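Local coordinates for protein unsaturated glucuronyl hydrolase (Streptococcus agalactiae, PDB 2ZZR) that hydrolyses unsaturated hyaluronan, chondroitin and heparin disaccharides, releasing the unsaturated uronic acid by cleaving either (1->3) or (1->4) glycosidic bonds, at residues S243-P256 and Q267-L279. Residues are numbered along the deposited sequence; the frame is centred on the assembly and turned at random.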
loop_
_atom_site.group_PDB
_atom_site.type_symbol
_atom_site.label_atom_id
_atom_site.label_comp_id
_atom_site.label_asym_id
_atom_site.label_seq_id
_atom_site.Cartn_x
_atom_site.Cartn_y
_atom_site.Cartn_z
ATOM N N SER A 243 -14.084 0.818 -11.853
ATOM C CA SER A 243 -12.671 0.558 -11.586
ATOM C C SER A 243 -12.220 1.179 -10.262
ATOM O O SER A 243 -11.791 2.331 -10.219
ATOM C CB SER A 243 -11.816 1.084 -12.742
ATOM O OG SER A 243 -10.506 0.562 -12.677
ATOM N N TRP A 244 -12.327 0.404 -9.187
ATOM C CA TRP A 244 -11.957 0.852 -7.841
ATOM C C TRP A 244 -10.500 1.320 -7.814
ATOM O O TRP A 244 -9.603 0.566 -8.176
ATOM C CB TRP A 244 -12.193 -0.290 -6.856
ATOM C CG TRP A 244 -11.771 -0.034 -5.438
ATOM C CD1 TRP A 244 -12.103 1.039 -4.653
ATOM C CD2 TRP A 244 -10.976 -0.898 -4.624
ATOM N NE1 TRP A 244 -11.547 0.897 -3.404
ATOM C CE2 TRP A 244 -10.847 -0.281 -3.359
ATOM C CE3 TRP A 244 -10.355 -2.137 -4.839
ATOM C CZ2 TRP A 244 -10.114 -0.858 -2.314
ATOM C CZ3 TRP A 244 -9.626 -2.709 -3.799
ATOM C CH2 TRP A 244 -9.513 -2.067 -2.553
ATOM N N ALA A 245 -10.279 2.567 -7.401
ATOM C CA ALA A 245 -8.966 3.203 -7.561
ATOM C C ALA A 245 -7.863 2.559 -6.727
ATOM O O ALA A 245 -6.758 2.320 -7.231
ATOM C CB ALA A 245 -9.049 4.707 -7.273
ATOM N N ARG A 246 -8.144 2.277 -5.456
ATOM C CA ARG A 246 -7.094 1.736 -4.593
ATOM C C ARG A 246 -6.628 0.336 -5.003
ATOM O O ARG A 246 -5.445 0.011 -4.876
ATOM C CB ARG A 246 -7.476 1.801 -3.111
ATOM C CG ARG A 246 -6.291 1.463 -2.201
ATOM C CD ARG A 246 -6.495 1.939 -0.776
ATOM N NE ARG A 246 -7.630 1.275 -0.123
ATOM C CZ ARG A 246 -8.798 1.858 0.142
ATOM N NH1 ARG A 246 -9.007 3.123 -0.192
ATOM N NH2 ARG A 246 -9.760 1.173 0.753
ATOM N N GLY A 247 -7.542 -0.481 -5.525
ATOM C CA GLY A 247 -7.180 -1.802 -6.034
ATOM C C GLY A 247 -6.141 -1.708 -7.136
ATOM O O GLY A 247 -5.179 -2.478 -7.158
ATOM N N GLN A 248 -6.343 -0.753 -8.041
ATOM C CA GLN A 248 -5.387 -0.461 -9.105
ATOM C C GLN A 248 -4.030 -0.084 -8.500
ATOM O O GLN A 248 -2.989 -0.577 -8.938
ATOM C CB GLN A 248 -5.919 0.659 -10.008
ATOM C CG GLN A 248 -5.224 0.785 -11.366
ATOM C CD GLN A 248 -5.446 -0.423 -12.291
ATOM O OE1 GLN A 248 -4.661 -0.657 -13.215
ATOM N NE2 GLN A 248 -6.514 -1.173 -12.060
ATOM N N ALA A 249 -4.060 0.774 -7.482
ATOM C CA ALA A 249 -2.841 1.217 -6.798
ATOM C C ALA A 249 -2.103 0.098 -6.064
ATOM O O ALA A 249 -0.874 0.092 -6.036
ATOM C CB ALA A 249 -3.142 2.370 -5.850
ATOM N N TRP A 250 -2.834 -0.851 -5.476
ATOM C CA TRP A 250 -2.181 -2.000 -4.844
ATOM C C TRP A 250 -1.347 -2.770 -5.870
ATOM O O TRP A 250 -0.275 -3.265 -5.547
ATOM C CB TRP A 250 -3.191 -2.957 -4.207
ATOM C CG TRP A 250 -3.926 -2.455 -2.980
ATOM C CD1 TRP A 250 -5.259 -2.616 -2.718
ATOM C CD2 TRP A 250 -3.378 -1.746 -1.848
ATOM N NE1 TRP A 250 -5.579 -2.051 -1.506
ATOM C CE2 TRP A 250 -4.447 -1.510 -0.950
ATOM C CE3 TRP A 250 -2.097 -1.278 -1.512
ATOM C CZ2 TRP A 250 -4.277 -0.829 0.270
ATOM C CZ3 TRP A 250 -1.924 -0.601 -0.290
ATOM C CH2 TRP A 250 -3.014 -0.381 0.582
ATOM N N GLY A 251 -1.852 -2.869 -7.101
ATOM C CA GLY A 251 -1.098 -3.481 -8.192
ATOM C C GLY A 251 0.126 -2.654 -8.554
ATOM O O GLY A 251 1.236 -3.189 -8.665
ATOM N N ILE A 252 -0.074 -1.345 -8.705
ATOM C CA ILE A 252 1.000 -0.418 -9.088
ATOM C C ILE A 252 2.179 -0.456 -8.121
ATOM O O ILE A 252 3.326 -0.357 -8.552
ATOM C CB ILE A 252 0.474 1.029 -9.283
ATOM C CG1 ILE A 252 -0.469 1.071 -10.489
ATOM C CG2 ILE A 252 1.625 2.028 -9.494
ATOM C CD1 ILE A 252 -1.364 2.301 -10.523
ATOM N N TYR A 253 1.901 -0.629 -6.828
ATOM C CA TYR A 253 2.984 -0.712 -5.842
ATOM C C TYR A 253 3.403 -2.156 -5.577
ATOM O O TYR A 253 4.591 -2.454 -5.481
ATOM C CB TYR A 253 2.586 0.015 -4.553
ATOM C CG TYR A 253 3.725 0.344 -3.590
ATOM C CD1 TYR A 253 3.446 0.764 -2.289
ATOM C CD2 TYR A 253 5.069 0.236 -3.972
ATOM C CE1 TYR A 253 4.474 1.081 -1.388
ATOM C CE2 TYR A 253 6.113 0.541 -3.072
ATOM C CZ TYR A 253 5.800 0.963 -1.786
ATOM O OH TYR A 253 6.805 1.270 -0.890
ATOM N N GLY A 254 2.438 -3.067 -5.481
ATOM C CA GLY A 254 2.758 -4.467 -5.202
ATOM C C GLY A 254 3.653 -5.118 -6.250
ATOM O O GLY A 254 4.493 -5.957 -5.917
ATOM N N ILE A 255 3.471 -4.736 -7.513
ATOM C CA ILE A 255 4.265 -5.323 -8.596
ATOM C C ILE A 255 5.766 -4.973 -8.479
ATOM O O ILE A 255 6.587 -5.883 -8.403
ATOM C CB ILE A 255 3.700 -4.997 -10.012
ATOM C CG1 ILE A 255 2.347 -5.689 -10.219
ATOM C CG2 ILE A 255 4.705 -5.433 -11.092
ATOM C CD1 ILE A 255 1.572 -5.190 -11.446
ATOM N N PRO A 256 6.127 -3.667 -8.465
ATOM C CA PRO A 256 7.566 -3.360 -8.319
ATOM C C PRO A 256 8.188 -3.882 -7.018
ATOM O O PRO A 256 9.356 -4.292 -7.021
ATOM C CB PRO A 256 7.626 -1.827 -8.409
ATOM C CG PRO A 256 6.233 -1.358 -8.126
ATOM C CD PRO A 256 5.328 -2.443 -8.649
ATOM N N GLN A 267 7.050 -8.580 -15.003
ATOM C CA GLN A 267 6.501 -7.712 -13.965
ATOM C C GLN A 267 6.596 -6.236 -14.336
ATOM O O GLN A 267 5.715 -5.442 -14.000
ATOM C CB GLN A 267 7.200 -7.973 -12.632
ATOM C CG GLN A 267 6.974 -9.372 -12.093
ATOM C CD GLN A 267 7.844 -9.675 -10.894
ATOM O OE1 GLN A 267 9.067 -9.640 -10.985
ATOM N NE2 GLN A 267 7.213 -10.006 -9.763
ATOM N N ILE A 268 7.669 -5.861 -15.028
ATOM C CA ILE A 268 7.803 -4.495 -15.521
ATOM C C ILE A 268 6.698 -4.206 -16.550
ATOM O O ILE A 268 6.073 -3.149 -16.515
ATOM C CB ILE A 268 9.223 -4.233 -16.089
ATOM C CG1 ILE A 268 10.217 -4.047 -14.928
ATOM C CG2 ILE A 268 9.236 -3.005 -17.017
ATOM C CD1 ILE A 268 11.682 -3.981 -15.348
ATOM N N ILE A 269 6.446 -5.157 -17.446
ATOM C CA ILE A 269 5.377 -4.982 -18.436
ATOM C C ILE A 269 4.002 -4.896 -17.753
ATOM O O ILE A 269 3.179 -4.039 -18.104
ATOM C CB ILE A 269 5.421 -6.081 -19.535
ATOM C CG1 ILE A 269 6.726 -5.988 -20.349
ATOM C CG2 ILE A 269 4.204 -5.987 -20.462
ATOM C CD1 ILE A 269 7.075 -4.606 -20.881
ATOM N N LEU A 270 3.780 -5.750 -16.758
ATOM C CA LEU A 270 2.537 -5.718 -15.987
ATOM C C LEU A 270 2.371 -4.375 -15.274
ATOM O O LEU A 270 1.273 -3.805 -15.252
ATOM C CB LEU A 270 2.489 -6.879 -14.997
ATOM C CG LEU A 270 1.092 -7.253 -14.489
ATOM C CD1 LEU A 270 0.206 -7.774 -15.636
ATOM C CD2 LEU A 270 1.197 -8.273 -13.388
ATOM N N PHE A 271 3.469 -3.868 -14.708
ATOM C CA PHE A 271 3.487 -2.521 -14.130
ATOM C C PHE A 271 3.089 -1.456 -15.137
ATOM O O PHE A 271 2.286 -0.578 -14.828
ATOM C CB PHE A 271 4.871 -2.173 -13.560
ATOM C CG PHE A 271 5.038 -0.702 -13.226
ATOM C CD1 PHE A 271 4.738 -0.226 -11.952
ATOM C CD2 PHE A 271 5.505 0.203 -14.190
ATOM C CE1 PHE A 271 4.898 1.137 -11.634
ATOM C CE2 PHE A 271 5.662 1.565 -13.888
ATOM C CZ PHE A 271 5.357 2.030 -12.605
ATOM N N LYS A 272 3.672 -1.513 -16.332
ATOM C CA LYS A 272 3.398 -0.507 -17.349
ATOM C C LYS A 272 1.902 -0.513 -17.687
ATOM O O LYS A 272 1.278 0.543 -17.781
ATOM C CB LYS A 272 4.274 -0.745 -18.588
ATOM C CG LYS A 272 5.741 -0.279 -18.394
ATOM C CD LYS A 272 6.749 -1.022 -19.303
ATOM C CE LYS A 272 6.560 -0.738 -20.795
ATOM N NZ LYS A 272 6.865 0.657 -21.214
ATOM N N GLY A 273 1.330 -1.703 -17.818
ATOM C CA GLY A 273 -0.102 -1.840 -18.110
ATOM C C GLY A 273 -0.972 -1.203 -17.040
ATOM O O GLY A 273 -1.816 -0.345 -17.339
ATOM N N MET A 274 -0.757 -1.606 -15.789
ATOM C CA MET A 274 -1.588 -1.125 -14.676
ATOM C C MET A 274 -1.405 0.362 -14.406
ATOM O O MET A 274 -2.367 1.068 -14.096
ATOM C CB MET A 274 -1.325 -1.930 -13.397
ATOM C CG MET A 274 -1.637 -3.419 -13.512
ATOM S SD MET A 274 -1.875 -4.222 -11.920
ATOM C CE MET A 274 -3.480 -3.579 -11.425
ATOM N N THR A 275 -0.170 0.847 -14.536
ATOM C CA THR A 275 0.128 2.245 -14.255
ATOM C C THR A 275 -0.438 3.156 -15.341
ATOM O O THR A 275 -1.014 4.204 -15.034
ATOM C CB THR A 275 1.646 2.457 -14.058
ATOM O OG1 THR A 275 2.095 1.574 -13.022
ATOM C CG2 THR A 275 1.958 3.888 -13.659
ATOM N N ASN A 276 -0.305 2.749 -16.600
ATOM C CA ASN A 276 -0.827 3.565 -17.698
ATOM C C ASN A 276 -2.344 3.651 -17.610
ATOM O O ASN A 276 -2.918 4.700 -17.856
ATOM C CB ASN A 276 -0.389 3.028 -19.058
ATOM C CG ASN A 276 1.113 3.133 -19.270
ATOM O OD1 ASN A 276 1.843 3.572 -18.376
ATOM N ND2 ASN A 276 1.583 2.729 -20.451
ATOM N N TYR A 277 -2.971 2.544 -17.227
ATOM C CA TYR A 277 -4.418 2.494 -17.015
ATOM C C TYR A 277 -4.838 3.529 -15.967
ATOM O O TYR A 277 -5.789 4.291 -16.169
ATOM C CB TYR A 277 -4.812 1.086 -16.583
ATOM C CG TYR A 277 -6.293 0.883 -16.380
ATOM C CD1 TYR A 277 -7.087 0.353 -17.399
ATOM C CD2 TYR A 277 -6.896 1.202 -15.163
ATOM C CE1 TYR A 277 -8.460 0.156 -17.209
ATOM C CE2 TYR A 277 -8.264 1.009 -14.964
ATOM C CZ TYR A 277 -9.035 0.494 -15.990
ATOM O OH TYR A 277 -10.387 0.301 -15.792
ATOM N N PHE A 278 -4.100 3.554 -14.857
ATOM C CA PHE A 278 -4.350 4.467 -13.750
ATOM C C PHE A 278 -4.139 5.907 -14.207
ATOM O O PHE A 278 -5.026 6.746 -14.046
ATOM C CB PHE A 278 -3.420 4.096 -12.582
ATOM C CG PHE A 278 -3.724 4.800 -11.280
ATOM C CD1 PHE A 278 -4.648 4.269 -10.381
ATOM C CD2 PHE A 278 -3.034 5.956 -10.925
ATOM C CE1 PHE A 278 -4.913 4.906 -9.159
ATOM C CE2 PHE A 278 -3.291 6.599 -9.703
ATOM C CZ PHE A 278 -4.230 6.068 -8.821
ATOM N N LEU A 279 -2.982 6.180 -14.819
ATOM C CA LEU A 279 -2.648 7.533 -15.256
ATOM C C LEU A 279 -3.702 8.095 -16.205
ATOM O O LEU A 279 -4.080 9.259 -16.086
ATOM C CB LEU A 279 -1.269 7.574 -15.920
ATOM C CG LEU A 279 -0.068 7.259 -15.016
ATOM C CD1 LEU A 279 1.218 7.275 -15.845
ATOM C CD2 LEU A 279 0.023 8.219 -13.826
#
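I252 and I255 enter the helix 267-279 as knobs into holes, a worked example of two consecutive helices packing as a helical hairpin within an alpha barrel. I255 sits among Q267, L270, F271 and M274: its CD1 meets M274 SD at 3.6 Å and also touches L270 CD2, while CG2, anti to the backbone N, turns to the opening turn of the partner and its Q267 carbonyl. I252 fills the next hole, where its CD1 presses on F278 CB at 3.4 Å and its CG2 lies against T275 OG1. M274 returns the fit. Its SD rests 3.9 Å from CA of G251, which has no side chain to obstruct it, and the bend at chi3 (73°) turns the methyl CE toward the CD end of Q248. Farther along, the side chains of Q248 and F278 lie alongside each other, pointing opposite ways, with Q248 CG at the ring edge. Before the first helix, the hydroxyls of S243 and Y277 are hydrogen-bonded, OG to OH, at 3.1 Å.

The second shell fixes these groups. T275 OG1 donates to F271 O (2.8 Å) from above the carbonyl plane, beside the regular helical bond to the same oxygen, and also lies over the centre of the F271 ring. The edge of that ring faces I252 O, which is buried with no polar partner. D291 accepts from the S243 backbone N. Helix 304-318 also packs on F271 and F278.

The helices run nearly antiparallel, at 149° and 9.0 Å apart. R246 and W250, which probably bind substrate, point away from this seam. This is consistent with a division of labour: helix 245-262 turns a largely aliphatic side to its neighbour, which contributes the sulfur of M274, while R246 and W250 lie on another side.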